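Local atomic coordinates of PEPTIDE N-myristoyltransferase (Saccharomyces cerevisiae, PDB entry 1IIC), a protein that transfers the myristoyl group from myristoyl-CoA to the N-terminal glycine of peptide and protein substrates. Residues Thr187-Asn192 against Asn217-Lys222; Thr223-Leu228 against Tyr281-Pro286; Ile290-Ser295 against Tyr320-Asp325; Arg343-Ile348 against Leu375-Phe380. All blocks are in the same frame, centred on the assembly; numbering follows the deposited sequence.

How the interactions relate
Strand 182-190 runs out at residues 187-192 and meets the chain again at 217-222, so interaction 1 closes an excursion that contains helices 193-198 and 210-217. The chain runs on into interaction 2, which pairs the start of strand 228-230 with strand 278-284 after a 52-residue detour that includes helices 236-247 and 258-265. Interaction 3 ties the hairpin of strands 290-303 and 311-322, next to interaction 2 in the same sheet. Interaction 4 joins helix 334-357 to the loop before strand 381-392, closing the excursion through strand 362-366. The four follow in series, neither nested nor crossed. Arg343 touches interactions 2 and 3 and Leu378 O takes Arg189 NE, so that helix and loop connect the other three.

Interaction 1. Residues Thr187-Asn192 against Asn217-Lys222; sequences THRPLN and NALPAK
Arg189 and Asn217 form a buried side-chain-to-backbone contact where strand 182-190 ends and the chain comes off helix 210-217. Arg189 NH1 donates to Asn217 O at 3.0 Å along a nearly straight path (163°), and that oxygen lies almost in the guanidinium plane. The same nitrogen serves Pro190 O at 2.7 Å, again near the plane, so two carbonyls hold one end of the group flat. A bend at chi2 (-64°) lets the arginine turn back to its own chain while it reaches across. NE is taken up by Leu378 O, which fixes the guanidinium's rotation from another side. Over one face of the guanidinium sits Leu219 CD2, displaced toward the rim. That methyl also meets Leu191 CD2 at 3.8 Å, making a small apolar patch that Cys352 of helix 334-357 extends. The Pro190 ring crosses the Asn217 side chain at a slant, with Pro190 CB 4.1 Å from Asn217 CG. A water donates to Asn217 O (3.0 Å) and to Leu191 O, giving the Asn217 carbonyl a second donor. The guanidinium thus bridges carbonyls of its own strand, the chain leaving helix 210-217 and the Leu378 loop, in the mixed sheet of the GNAT-like N-myristoyltransferase fold.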
loop_
_atom_site.group_PDB
_atom_site.type_symbol
_atom_site.label_atom_id
_atom_site.label_comp_id
_atom_site.label_asym_id
_atom_site.label_seq_id
_atom_site.Cartn_x
_atom_site.Cartn_y
_atom_site.Cartn_z
ATOM N N THR A 187 -0.705 1.891 12.134
ATOM C CA THR A 187 -0.412 1.315 13.443
ATOM C C THR A 187 0.911 0.566 13.285
ATOM O O THR A 187 1.265 0.168 12.179
ATOM C CB THR A 187 -1.508 0.348 13.919
ATOM O OG1 THR A 187 -1.560 -0.788 13.058
ATOM C CG2 THR A 187 -2.844 1.050 13.931
ATOM N N HIS A 188 1.646 0.394 14.378
ATOM C CA HIS A 188 2.948 -0.275 14.324
ATOM C C HIS A 188 3.108 -1.293 15.440
ATOM O O HIS A 188 2.964 -0.957 16.625
ATOM C CB HIS A 188 4.071 0.765 14.446
ATOM C CG HIS A 188 3.871 1.968 13.580
ATOM N ND1 HIS A 188 4.094 1.950 12.219
ATOM C CD2 HIS A 188 3.383 3.198 13.867
ATOM C CE1 HIS A 188 3.745 3.117 11.703
ATOM N NE2 HIS A 188 3.310 3.891 12.681
ATOM N N ARG A 189 3.413 -2.530 15.058
ATOM C CA ARG A 189 3.622 -3.603 16.019
ATOM C C ARG A 189 5.123 -3.807 16.179
ATOM O O ARG A 189 5.796 -4.274 15.259
ATOM C CB ARG A 189 2.996 -4.908 15.521
ATOM C CG ARG A 189 2.561 -5.872 16.622
ATOM C CD ARG A 189 3.705 -6.408 17.462
ATOM N NE ARG A 189 3.207 -7.370 18.449
ATOM C CZ ARG A 189 3.960 -7.995 19.353
ATOM N NH1 ARG A 189 5.266 -7.775 19.415
ATOM N NH2 ARG A 189 3.402 -8.840 20.208
ATOM N N PRO A 190 5.667 -3.447 17.347
ATOM C CA PRO A 190 7.102 -3.596 17.626
ATOM C C PRO A 190 7.475 -5.070 17.662
ATOM O O PRO A 190 6.907 -5.837 18.433
ATOM C CB PRO A 190 7.264 -2.949 19.005
ATOM C CG PRO A 190 6.090 -2.003 19.094
ATOM C CD PRO A 190 4.976 -2.805 18.474
ATOM N N LEU A 191 8.418 -5.464 16.816
ATOM C CA LEU A 191 8.864 -6.849 16.762
ATOM C C LEU A 191 10.221 -6.919 17.455
ATOM O O LEU A 191 10.536 -7.877 18.161
ATOM C CB LEU A 191 8.979 -7.303 15.300
ATOM C CG LEU A 191 7.678 -7.241 14.490
ATOM C CD1 LEU A 191 7.923 -7.629 13.039
ATOM C CD2 LEU A 191 6.643 -8.180 15.130
ATOM N N ASN A 192 11.022 -5.885 17.238
ATOM C CA ASN A 192 12.337 -5.786 17.845
ATOM C C ASN A 192 12.342 -4.481 18.643
ATOM O O ASN A 192 12.939 -3.491 18.220
ATOM C CB ASN A 192 13.394 -5.728 16.752
ATOM C CG ASN A 192 14.776 -6.012 17.276
ATOM O OD1 ASN A 192 15.154 -5.537 18.347
ATOM N ND2 ASN A 192 15.546 -6.791 16.523
ATOM N N ASN A 217 6.605 -6.897 24.530
ATOM C CA ASN A 217 6.571 -7.118 23.086
ATOM C C ASN A 217 7.233 -8.405 22.613
ATOM O O ASN A 217 7.227 -8.704 21.418
ATOM C CB ASN A 217 7.167 -5.903 22.381
ATOM C CG ASN A 217 6.344 -4.646 22.622
ATOM O OD1 ASN A 217 5.197 -4.558 22.186
ATOM N ND2 ASN A 217 6.913 -3.686 23.341
ATOM N N ALA A 218 7.786 -9.169 23.557
ATOM C CA ALA A 218 8.432 -10.444 23.248
ATOM C C ALA A 218 7.432 -11.351 22.526
ATOM O O ALA A 218 6.244 -11.387 22.865
ATOM C CB ALA A 218 8.910 -11.110 24.526
ATOM N N LEU A 219 7.934 -12.089 21.540
ATOM C CA LEU A 219 7.117 -12.968 20.714
ATOM C C LEU A 219 7.626 -14.406 20.691
ATOM O O LEU A 219 8.811 -14.659 20.889
ATOM C CB LEU A 219 7.126 -12.425 19.284
ATOM C CG LEU A 219 5.847 -12.022 18.560
ATOM C CD1 LEU A 219 4.905 -11.302 19.482
ATOM C CD2 LEU A 219 6.235 -11.161 17.373
ATOM N N PRO A 220 6.725 -15.371 20.450
ATOM C CA PRO A 220 7.149 -16.772 20.402
ATOM C C PRO A 220 8.033 -16.937 19.170
ATOM O O PRO A 220 7.968 -16.128 18.247
ATOM C CB PRO A 220 5.837 -17.529 20.257
ATOM C CG PRO A 220 4.835 -16.612 20.907
ATOM C CD PRO A 220 5.257 -15.263 20.413
ATOM N N ALA A 221 8.850 -17.983 19.154
ATOM C CA ALA A 221 9.744 -18.240 18.033
ATOM C C ALA A 221 9.069 -18.988 16.875
ATOM O O ALA A 221 9.443 -18.807 15.718
ATOM C CB ALA A 221 10.972 -19.033 18.523
ATOM N N LYS A 222 8.078 -19.818 17.179
ATOM C CA LYS A 222 7.399 -20.595 16.138
ATOM C C LYS A 222 5.909 -20.255 15.986
ATOM O O LYS A 222 5.261 -19.818 16.933
ATOM C CB LYS A 222 7.560 -22.092 16.440
ATOM C CG LYS A 222 9.010 -22.575 16.437
ATOM C CD LYS A 222 9.599 -22.513 15.030
ATOM C CE LYS A 222 11.081 -22.865 15.015
ATOM N NZ LYS A 222 11.575 -23.040 13.615
HETATM O O HOH W 1 9.191 -9.605 19.383
#

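Interaction 2. Residues Thr223-Leu228 against Tyr281-Pro286; sequences TKTAGL and YVVEQP
Tyr281 meets Leu228 through its CB, which lies 3.6 Å from Leu228 CD2; the tyrosine ring itself goes on to Phe294 of the next strand. At Val282 the backbone takes over: the carbonyl O faces Leu228 CA at 3.2 Å, a CA-H...O contact. Val283 is the residue paired with Leu228, an antiparallel non-hydrogen-bonded pair. Its CG2, lying beside the backbone N, touches Leu228 CD2 (3.9 Å) and Thr225 CG2 (4.0 Å), the threonine and valine side chains crossing at about a right angle. CG1, opposite the backbone N (chi1 174°), fits against Ala226 O. Thr225 turns its OG1 to Asp350. Glu284 N donates to Gly227 O at 2.9 Å, straight at 168° but from well above the carbonyl plane. The glutamate carboxylate leads off to a salt bridge with Arg229. Gly227 is the third residue of a type II turn, Thr225 to Leu228, where its positive phi and the nearby Glu284 O leave no place for a CB. Last, Gln285 NE2 donates to a water 3.1 Å away, which in turn donates to Ala226 O. With a single direct hydrogen bond across it, the junction depends on methyl packing and CA-H...O contacts to hold the turn against the strand.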
loop_
_atom_site.group_PDB
_atom_site.type_symbol
_atom_site.label_atom_id
_atom_site.label_comp_id
_atom_site.label_asym_id
_atom_site.label_seq_id
_atom_site.Cartn_x
_atom_site.Cartn_y
_atom_site.Cartn_z
ATOM N N THR A 223 5.368 -20.460 14.792
ATOM C CA THR A 223 3.955 -20.165 14.556
ATOM C C THR A 223 3.073 -21.179 15.268
ATOM O O THR A 223 3.560 -22.221 15.698
ATOM C CB THR A 223 3.628 -20.164 13.058
ATOM O OG1 THR A 223 4.043 -21.408 12.471
ATOM C CG2 THR A 223 4.332 -18.999 12.384
ATOM N N LYS A 224 1.778 -20.886 15.387
ATOM C CA LYS A 224 0.872 -21.786 16.100
ATOM C C LYS A 224 -0.278 -22.378 15.297
ATOM O O LYS A 224 -0.866 -23.371 15.703
ATOM C CB LYS A 224 0.309 -21.072 17.336
ATOM C CG LYS A 224 1.383 -20.423 18.193
ATOM C CD LYS A 224 0.895 -20.117 19.599
ATOM C CE LYS A 224 2.018 -19.498 20.431
ATOM N NZ LYS A 224 3.282 -20.298 20.382
ATOM N N THR A 225 -0.609 -21.781 14.163
ATOM C CA THR A 225 -1.713 -22.286 13.359
ATOM C C THR A 225 -1.339 -23.555 12.599
ATOM O O THR A 225 -0.393 -23.568 11.807
ATOM C CB THR A 225 -2.192 -21.219 12.363
ATOM O OG1 THR A 225 -2.335 -19.967 13.049
ATOM C CG2 THR A 225 -3.536 -21.615 11.763
ATOM N N ALA A 226 -2.087 -24.620 12.851
ATOM C CA ALA A 226 -1.850 -25.905 12.209
ATOM C C ALA A 226 -2.183 -25.823 10.728
ATOM O O ALA A 226 -3.187 -25.227 10.351
ATOM C CB ALA A 226 -2.705 -26.978 12.879
ATOM N N GLY A 227 -1.330 -26.411 9.894
ATOM C CA GLY A 227 -1.552 -26.404 8.454
ATOM C C GLY A 227 -0.960 -25.196 7.747
ATOM O O GLY A 227 -0.963 -25.115 6.518
ATOM N N LEU A 228 -0.448 -24.255 8.529
ATOM C CA LEU A 228 0.137 -23.020 7.999
ATOM C C LEU A 228 1.469 -23.289 7.278
ATOM O O LEU A 228 2.379 -23.901 7.838
ATOM C CB LEU A 228 0.343 -22.041 9.168
ATOM C CG LEU A 228 0.577 -20.524 9.044
ATOM C CD1 LEU A 228 1.970 -20.202 9.524
ATOM C CD2 LEU A 228 0.340 -20.027 7.640
ATOM N N TYR A 281 1.519 -16.698 2.863
ATOM C CA TYR A 281 1.270 -17.956 3.561
ATOM C C TYR A 281 -0.158 -18.432 3.413
ATOM O O TYR A 281 -1.074 -17.655 3.170
ATOM C CB TYR A 281 1.619 -17.805 5.043
ATOM C CG TYR A 281 3.019 -17.303 5.213
ATOM C CD1 TYR A 281 3.307 -15.951 5.054
ATOM C CD2 TYR A 281 4.082 -18.192 5.393
ATOM C CE1 TYR A 281 4.615 -15.491 5.056
ATOM C CE2 TYR A 281 5.402 -17.738 5.395
ATOM C CZ TYR A 281 5.654 -16.380 5.221
ATOM O OH TYR A 281 6.944 -15.909 5.180
ATOM N N VAL A 282 -0.330 -19.732 3.584
ATOM C CA VAL A 282 -1.623 -20.365 3.451
ATOM C C VAL A 282 -1.783 -21.394 4.565
ATOM O O VAL A 282 -0.803 -21.823 5.168
ATOM C CB VAL A 282 -1.715 -21.073 2.072
ATOM C CG1 VAL A 282 -2.726 -22.185 2.113
ATOM C CG2 VAL A 282 -2.078 -20.066 0.989
ATOM N N VAL A 283 -3.026 -21.752 4.862
ATOM C CA VAL A 283 -3.300 -22.777 5.857
ATOM C C VAL A 283 -4.064 -23.857 5.100
ATOM O O VAL A 283 -5.106 -23.585 4.503
ATOM C CB VAL A 283 -4.166 -22.263 7.028
ATOM C CG1 VAL A 283 -4.532 -23.428 7.941
ATOM C CG2 VAL A 283 -3.410 -21.204 7.830
ATOM N N GLU A 284 -3.525 -25.072 5.109
ATOM C CA GLU A 284 -4.145 -26.203 4.423
ATOM C C GLU A 284 -4.614 -27.288 5.404
ATOM O O GLU A 284 -3.847 -27.752 6.244
ATOM C CB GLU A 284 -3.150 -26.800 3.422
ATOM C CG GLU A 284 -3.637 -28.067 2.760
ATOM C CD GLU A 284 -2.675 -28.593 1.720
ATOM O OE1 GLU A 284 -1.467 -28.713 2.029
ATOM O OE2 GLU A 284 -3.134 -28.896 0.598
ATOM N N GLN A 285 -5.876 -27.686 5.288
ATOM C CA GLN A 285 -6.444 -28.713 6.157
ATOM C C GLN A 285 -6.141 -30.118 5.623
ATOM O O GLN A 285 -5.904 -30.303 4.429
ATOM C CB GLN A 285 -7.955 -28.517 6.283
ATOM C CG GLN A 285 -8.382 -27.133 6.782
ATOM C CD GLN A 285 -7.695 -26.718 8.078
ATOM O OE1 GLN A 285 -7.388 -27.552 8.930
ATOM N NE2 GLN A 285 -7.465 -25.418 8.236
ATOM N N PRO A 286 -6.161 -31.130 6.503
ATOM C CA PRO A 286 -5.876 -32.504 6.085
ATOM C C PRO A 286 -6.553 -32.973 4.799
ATOM O O PRO A 286 -6.045 -33.873 4.145
ATOM C CB PRO A 286 -6.291 -33.321 7.303
ATOM C CG PRO A 286 -5.931 -32.404 8.436
ATOM C CD PRO A 286 -6.487 -31.083 7.943
HETATM O O HOH W 2 -5.938 -24.461 10.731
#

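Interaction 3. Residues Ile290-Ser295 against Tyr320-Asp325; sequences ITDFFS and YATDAD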
loop_
_atom_site.group_PDB
_atom_site.type_symbol
_atom_site.label_atom_id
_atom_site.label_comp_id
_atom_site.label_asym_id
_atom_site.label_seq_id
_atom_site.Cartn_x
_atom_site.Cartn_y
_atom_site.Cartn_z
ATOM N N ILE A 290 -7.796 -25.250 1.438
ATOM C CA ILE A 290 -7.094 -24.054 1.881
ATOM C C ILE A 290 -8.147 -23.136 2.483
ATOM O O ILE A 290 -9.049 -22.658 1.790
ATOM C CB ILE A 290 -6.381 -23.364 0.709
ATOM C CG1 ILE A 290 -5.231 -24.252 0.231
ATOM C CG2 ILE A 290 -5.863 -21.994 1.135
ATOM C CD1 ILE A 290 -4.470 -23.686 -0.926
ATOM N N THR A 291 -8.027 -22.907 3.784
ATOM C CA THR A 291 -8.979 -22.090 4.516
ATOM C C THR A 291 -8.476 -20.714 4.965
ATOM O O THR A 291 -9.271 -19.895 5.410
ATOM C CB THR A 291 -9.458 -22.848 5.763
ATOM O OG1 THR A 291 -8.322 -23.198 6.565
ATOM C CG2 THR A 291 -10.203 -24.125 5.362
ATOM N N ASP A 292 -7.174 -20.464 4.857
ATOM C CA ASP A 292 -6.608 -19.184 5.278
ATOM C C ASP A 292 -5.484 -18.716 4.365
ATOM O O ASP A 292 -4.821 -19.510 3.704
ATOM C CB ASP A 292 -6.073 -19.268 6.719
ATOM C CG ASP A 292 -7.134 -19.699 7.710
ATOM O OD1 ASP A 292 -7.271 -20.920 7.944
ATOM O OD2 ASP A 292 -7.842 -18.820 8.240
ATOM N N PHE A 293 -5.267 -17.412 4.347
ATOM C CA PHE A 293 -4.245 -16.824 3.504
ATOM C C PHE A 293 -3.895 -15.449 4.034
ATOM O O PHE A 293 -4.778 -14.684 4.401
ATOM C CB PHE A 293 -4.768 -16.714 2.066
ATOM C CG PHE A 293 -4.060 -15.684 1.227
ATOM C CD1 PHE A 293 -4.694 -14.492 0.885
ATOM C CD2 PHE A 293 -2.763 -15.898 0.780
ATOM C CE1 PHE A 293 -4.047 -13.532 0.114
ATOM C CE2 PHE A 293 -2.105 -14.942 0.008
ATOM C CZ PHE A 293 -2.749 -13.755 -0.324
ATOM N N PHE A 294 -2.604 -15.157 4.115
ATOM C CA PHE A 294 -2.178 -13.846 4.555
ATOM C C PHE A 294 -0.799 -13.544 4.007
ATOM O O PHE A 294 0.000 -14.446 3.752
ATOM C CB PHE A 294 -2.216 -13.719 6.088
ATOM C CG PHE A 294 -1.210 -14.562 6.808
ATOM C CD1 PHE A 294 -1.614 -15.676 7.535
ATOM C CD2 PHE A 294 0.140 -14.219 6.804
ATOM C CE1 PHE A 294 -0.692 -16.429 8.248
ATOM C CE2 PHE A 294 1.070 -14.971 7.517
ATOM C CZ PHE A 294 0.653 -16.074 8.239
ATOM N N SER A 295 -0.521 -12.263 3.813
ATOM C CA SER A 295 0.763 -11.871 3.269
ATOM C C SER A 295 1.231 -10.551 3.840
ATOM O O SER A 295 0.453 -9.803 4.421
ATOM C CB SER A 295 0.658 -11.738 1.749
ATOM O OG SER A 295 -0.280 -10.729 1.415
ATOM N N TYR A 320 -5.006 -10.593 2.805
ATOM C CA TYR A 320 -5.304 -11.830 3.509
ATOM C C TYR A 320 -6.755 -12.239 3.283
ATOM O O TYR A 320 -7.550 -11.480 2.721
ATOM C CB TYR A 320 -5.022 -11.671 5.006
ATOM C CG TYR A 320 -5.870 -10.639 5.716
ATOM C CD1 TYR A 320 -7.225 -10.879 5.990
ATOM C CD2 TYR A 320 -5.308 -9.432 6.154
ATOM C CE1 TYR A 320 -7.994 -9.944 6.688
ATOM C CE2 TYR A 320 -6.072 -8.488 6.852
ATOM C CZ TYR A 320 -7.415 -8.752 7.115
ATOM O OH TYR A 320 -8.173 -7.822 7.804
ATOM N N ALA A 321 -7.090 -13.450 3.719
ATOM C CA ALA A 321 -8.434 -13.977 3.565
ATOM C C ALA A 321 -8.588 -15.251 4.386
ATOM O O ALA A 321 -7.622 -15.979 4.610
ATOM C CB ALA A 321 -8.712 -14.269 2.095
ATOM N N THR A 322 -9.813 -15.517 4.825
ATOM C CA THR A 322 -10.107 -16.698 5.627
ATOM C C THR A 322 -11.586 -17.028 5.469
ATOM O O THR A 322 -12.376 -16.153 5.143
ATOM C CB THR A 322 -9.769 -16.435 7.128
ATOM O OG1 THR A 322 -10.063 -17.598 7.910
ATOM C CG2 THR A 322 -10.553 -15.250 7.657
ATOM N N ASP A 323 -11.957 -18.290 5.676
ATOM C CA ASP A 323 -13.359 -18.696 5.565
ATOM C C ASP A 323 -14.028 -18.765 6.938
ATOM O O ASP A 323 -15.161 -19.228 7.058
ATOM C CB ASP A 323 -13.482 -20.065 4.885
ATOM C CG ASP A 323 -12.732 -21.175 5.631
ATOM O OD1 ASP A 323 -12.332 -20.981 6.805
ATOM O OD2 ASP A 323 -12.550 -22.258 5.032
ATOM N N ALA A 324 -13.326 -18.287 7.964
ATOM C CA ALA A 324 -13.834 -18.316 9.334
ATOM C C ALA A 324 -15.284 -17.871 9.524
ATOM O O ALA A 324 -15.954 -18.348 10.438
ATOM C CB ALA A 324 -12.923 -17.498 10.246
ATOM N N ASP A 325 -15.778 -16.955 8.694
ATOM C CA ASP A 325 -17.158 -16.510 8.857
ATOM C C ASP A 325 -18.065 -16.793 7.659
ATOM O O ASP A 325 -19.183 -16.269 7.584
ATOM C CB ASP A 325 -17.209 -15.010 9.220
ATOM C CG ASP A 325 -16.947 -14.087 8.031
ATOM O OD1 ASP A 325 -16.826 -14.568 6.881
ATOM O OD2 ASP A 325 -16.876 -12.856 8.257
HETATM O O HOH W 3 -10.300 -21.107 8.596
#
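Thr322 OG1 donates to Asp292 OD2 at 2.6 Å, the two side chains lying side by side and pointing the same way. Thr322 holds OG1 opposite its backbone N (chi1 180°), alongside Asp292 OD2, and meets the carboxylate from above its plane, 39° out. The hydroxyl oxygen also receives a weak bond from Ala324 N. Asp292 OD1 has its own set of partners: Thr291 OG1 at 2.9 Å, a water at 3.1 Å and, as a salt bridge, Arg343 NH2 from helix 334-357. With so many donors around it, the buried carboxylate is probably stabilised as the anion. The same water donates to Asp323 OD1 (2.7 Å). Thr291 OG1 is also bonded to Gln285 NE2. Behind these groups runs the backbone ladder of an antiparallel hairpin, strands 290-303 and 311-322. Phe293 and Ala321 are its hydrogen-bonded pair: Phe293 N donates to Ala321 O at 2.8 Å and Ala321 N to Phe293 O at 2.7 Å. Asp323 N extends the ladder to Thr291 O (3.1 Å). On the face of Asp292 and Thr322, Phe294 CB packs on Tyr320 CB at 3.6 Å, with helix 334-357 against part of this side. Phe293 and Ala321 look the other way, toward helix 236-247.

Interaction 4. Residues Arg343-Ile348 against Leu375-Phe380; sequences RLCELI and LDDLKF
Arg343 NH1 reaches Glu346 OE2 at 2.8 Å in a salt bridge within helix 334-357, whereas Cys345 and Ile348 of the same helix meet Leu378 and its neighbours without a hydrogen bond. The carboxylate oxygen is approached nearly along its C-O axis, and the ion pair lies clear of the second segment. Leu378 carries the contact. Its CD1 methyl lies against the helix, 3.6 Å from Ile348 CB and 3.7 Å from Cys345 O, the two side chains of Leu378 and Ile348 crossing at about a right angle. Ile348 sets CG2 opposite its backbone N, which leaves that methyl between Leu378 CD1 and Phe380 CZ, the latter 4.1 Å away. The phenylalanine ring is held from its own side too: Leu375 CD1 lies over one face, toward the rim, and Leu378 CB sits at the edge. Backbone bonds shape this loop: Lys379 N donates to Asp376 O at 3.0 Å and Phe380 N to Leu375 O at 2.9 Å, with Lys379 in a left-handed conformation (phi 67°), the pattern of a Schellman motif. At the solvent side Asp377 OD2 stands near Cys345 SG but finds its charged partner in Lys341 of the same helix. Within the two segments the cohesion is apolar, so shape probably governs how loop and helix seat, with the Asp377-Lys341 ion pair adding a polar link at the outer side.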
loop_
_atom_site.group_PDB
_atom_site.type_symbol
_atom_site.label_atom_id
_atom_site.label_comp_id
_atom_site.label_asym_id
_atom_site.label_seq_id
_atom_site.Cartn_x
_atom_site.Cartn_y
_atom_site.Cartn_z
ATOM N N ARG A 343 -10.018 -16.029 14.528
ATOM C CA ARG A 343 -9.141 -16.567 13.493
ATOM C C ARG A 343 -8.072 -15.556 13.061
ATOM O O ARG A 343 -6.898 -15.895 12.926
ATOM C CB ARG A 343 -9.966 -17.013 12.285
ATOM C CG ARG A 343 -9.198 -17.852 11.287
ATOM C CD ARG A 343 -8.510 -19.021 11.989
ATOM N NE ARG A 343 -7.979 -19.998 11.051
ATOM C CZ ARG A 343 -7.345 -21.109 11.409
ATOM N NH1 ARG A 343 -7.154 -21.385 12.699
ATOM N NH2 ARG A 343 -6.930 -21.960 10.476
ATOM N N LEU A 344 -8.484 -14.310 12.857
ATOM C CA LEU A 344 -7.553 -13.263 12.446
ATOM C C LEU A 344 -6.503 -13.025 13.518
ATOM O O LEU A 344 -5.325 -12.861 13.213
ATOM C CB LEU A 344 -8.303 -11.960 12.136
ATOM C CG LEU A 344 -9.254 -12.002 10.929
ATOM C CD1 LEU A 344 -9.776 -10.600 10.651
ATOM C CD2 LEU A 344 -8.530 -12.549 9.689
ATOM N N CYS A 345 -6.921 -12.997 14.774
ATOM C CA CYS A 345 -5.961 -12.811 15.853
ATOM C C CYS A 345 -4.935 -13.944 15.810
ATOM O O CYS A 345 -3.764 -13.730 16.113
ATOM C CB CYS A 345 -6.668 -12.790 17.216
ATOM S SG CYS A 345 -7.506 -11.240 17.578
ATOM N N GLU A 346 -5.375 -15.145 15.429
ATOM C CA GLU A 346 -4.475 -16.302 15.341
ATOM C C GLU A 346 -3.526 -16.163 14.157
ATOM O O GLU A 346 -2.310 -16.245 14.307
ATOM C CB GLU A 346 -5.271 -17.607 15.175
ATOM C CG GLU A 346 -6.114 -18.017 16.374
ATOM C CD GLU A 346 -7.010 -19.231 16.091
ATOM O OE1 GLU A 346 -7.642 -19.730 17.048
ATOM O OE2 GLU A 346 -7.088 -19.683 14.920
ATOM N N LEU A 347 -4.094 -15.970 12.973
ATOM C CA LEU A 347 -3.299 -15.827 11.759
ATOM C C LEU A 347 -2.315 -14.652 11.801
ATOM O O LEU A 347 -1.137 -14.796 11.453
ATOM C CB LEU A 347 -4.220 -15.650 10.548
ATOM C CG LEU A 347 -5.112 -16.814 10.121
ATOM C CD1 LEU A 347 -5.823 -16.441 8.838
ATOM C CD2 LEU A 347 -4.287 -18.073 9.902
ATOM N N ILE A 348 -2.789 -13.486 12.230
ATOM C CA ILE A 348 -1.920 -12.321 12.250
ATOM C C ILE A 348 -0.867 -12.387 13.357
ATOM O O ILE A 348 0.171 -11.733 13.269
ATOM C CB ILE A 348 -2.761 -11.024 12.323
ATOM C CG1 ILE A 348 -3.726 -10.997 11.129
ATOM C CG2 ILE A 348 -1.854 -9.782 12.264
ATOM C CD1 ILE A 348 -3.047 -11.173 9.764
ATOM N N LEU A 375 -5.993 -5.536 15.539
ATOM C CA LEU A 375 -5.007 -4.498 15.811
ATOM C C LEU A 375 -4.624 -4.284 17.283
ATOM O O LEU A 375 -3.461 -4.466 17.645
ATOM C CB LEU A 375 -5.460 -3.180 15.166
ATOM C CG LEU A 375 -4.758 -2.649 13.893
ATOM C CD1 LEU A 375 -4.027 -3.739 13.142
ATOM C CD2 LEU A 375 -5.797 -1.958 12.991
ATOM N N ASP A 376 -5.576 -3.910 18.133
ATOM C CA ASP A 376 -5.265 -3.670 19.551
ATOM C C ASP A 376 -4.827 -4.912 20.334
ATOM O O ASP A 376 -3.872 -4.864 21.113
ATOM C CB ASP A 376 -6.460 -3.040 20.273
ATOM C CG ASP A 376 -6.793 -1.652 19.757
ATOM O OD1 ASP A 376 -5.863 -0.822 19.613
ATOM O OD2 ASP A 376 -7.993 -1.397 19.503
ATOM N N ASP A 377 -5.528 -6.021 20.134
ATOM C CA ASP A 377 -5.192 -7.245 20.838
ATOM C C ASP A 377 -3.795 -7.754 20.512
ATOM O O ASP A 377 -3.142 -8.372 21.353
ATOM C CB ASP A 377 -6.219 -8.328 20.524
ATOM C CG ASP A 377 -7.602 -7.967 21.016
ATOM O OD1 ASP A 377 -7.702 -7.133 21.944
ATOM O OD2 ASP A 377 -8.593 -8.520 20.489
ATOM N N LEU A 378 -3.331 -7.482 19.297
ATOM C CA LEU A 378 -2.019 -7.945 18.878
ATOM C C LEU A 378 -0.947 -6.884 19.069
ATOM O O LEU A 378 0.170 -7.003 18.566
ATOM C CB LEU A 378 -2.079 -8.427 17.425
ATOM C CG LEU A 378 -2.960 -9.671 17.267
ATOM C CD1 LEU A 378 -2.921 -10.166 15.820
ATOM C CD2 LEU A 378 -2.454 -10.767 18.216
ATOM N N LYS A 379 -1.309 -5.835 19.797
ATOM C CA LYS A 379 -0.387 -4.760 20.138
ATOM C C LYS A 379 0.130 -3.863 19.020
ATOM O O LYS A 379 1.265 -3.389 19.080
ATOM C CB LYS A 379 0.788 -5.350 20.932
ATOM C CG LYS A 379 0.304 -6.183 22.117
ATOM C CD LYS A 379 1.429 -6.887 22.867
ATOM C CE LYS A 379 0.838 -7.743 23.989
ATOM N NZ LYS A 379 1.837 -8.640 24.609
ATOM N N PHE A 380 -0.683 -3.642 17.992
ATOM C CA PHE A 380 -0.279 -2.725 16.937
ATOM C C PHE A 380 -0.612 -1.382 17.565
ATOM O O PHE A 380 -1.780 -1.050 17.735
ATOM C CB PHE A 380 -1.109 -2.908 15.661
ATOM C CG PHE A 380 -0.734 -4.113 14.862
ATOM C CD1 PHE A 380 -1.093 -5.388 15.285
ATOM C CD2 PHE A 380 0.010 -3.978 13.698
ATOM C CE1 PHE A 380 -0.710 -6.517 14.554
ATOM C CE2 PHE A 380 0.396 -5.092 12.961
ATOM C CZ PHE A 380 0.038 -6.366 13.386
#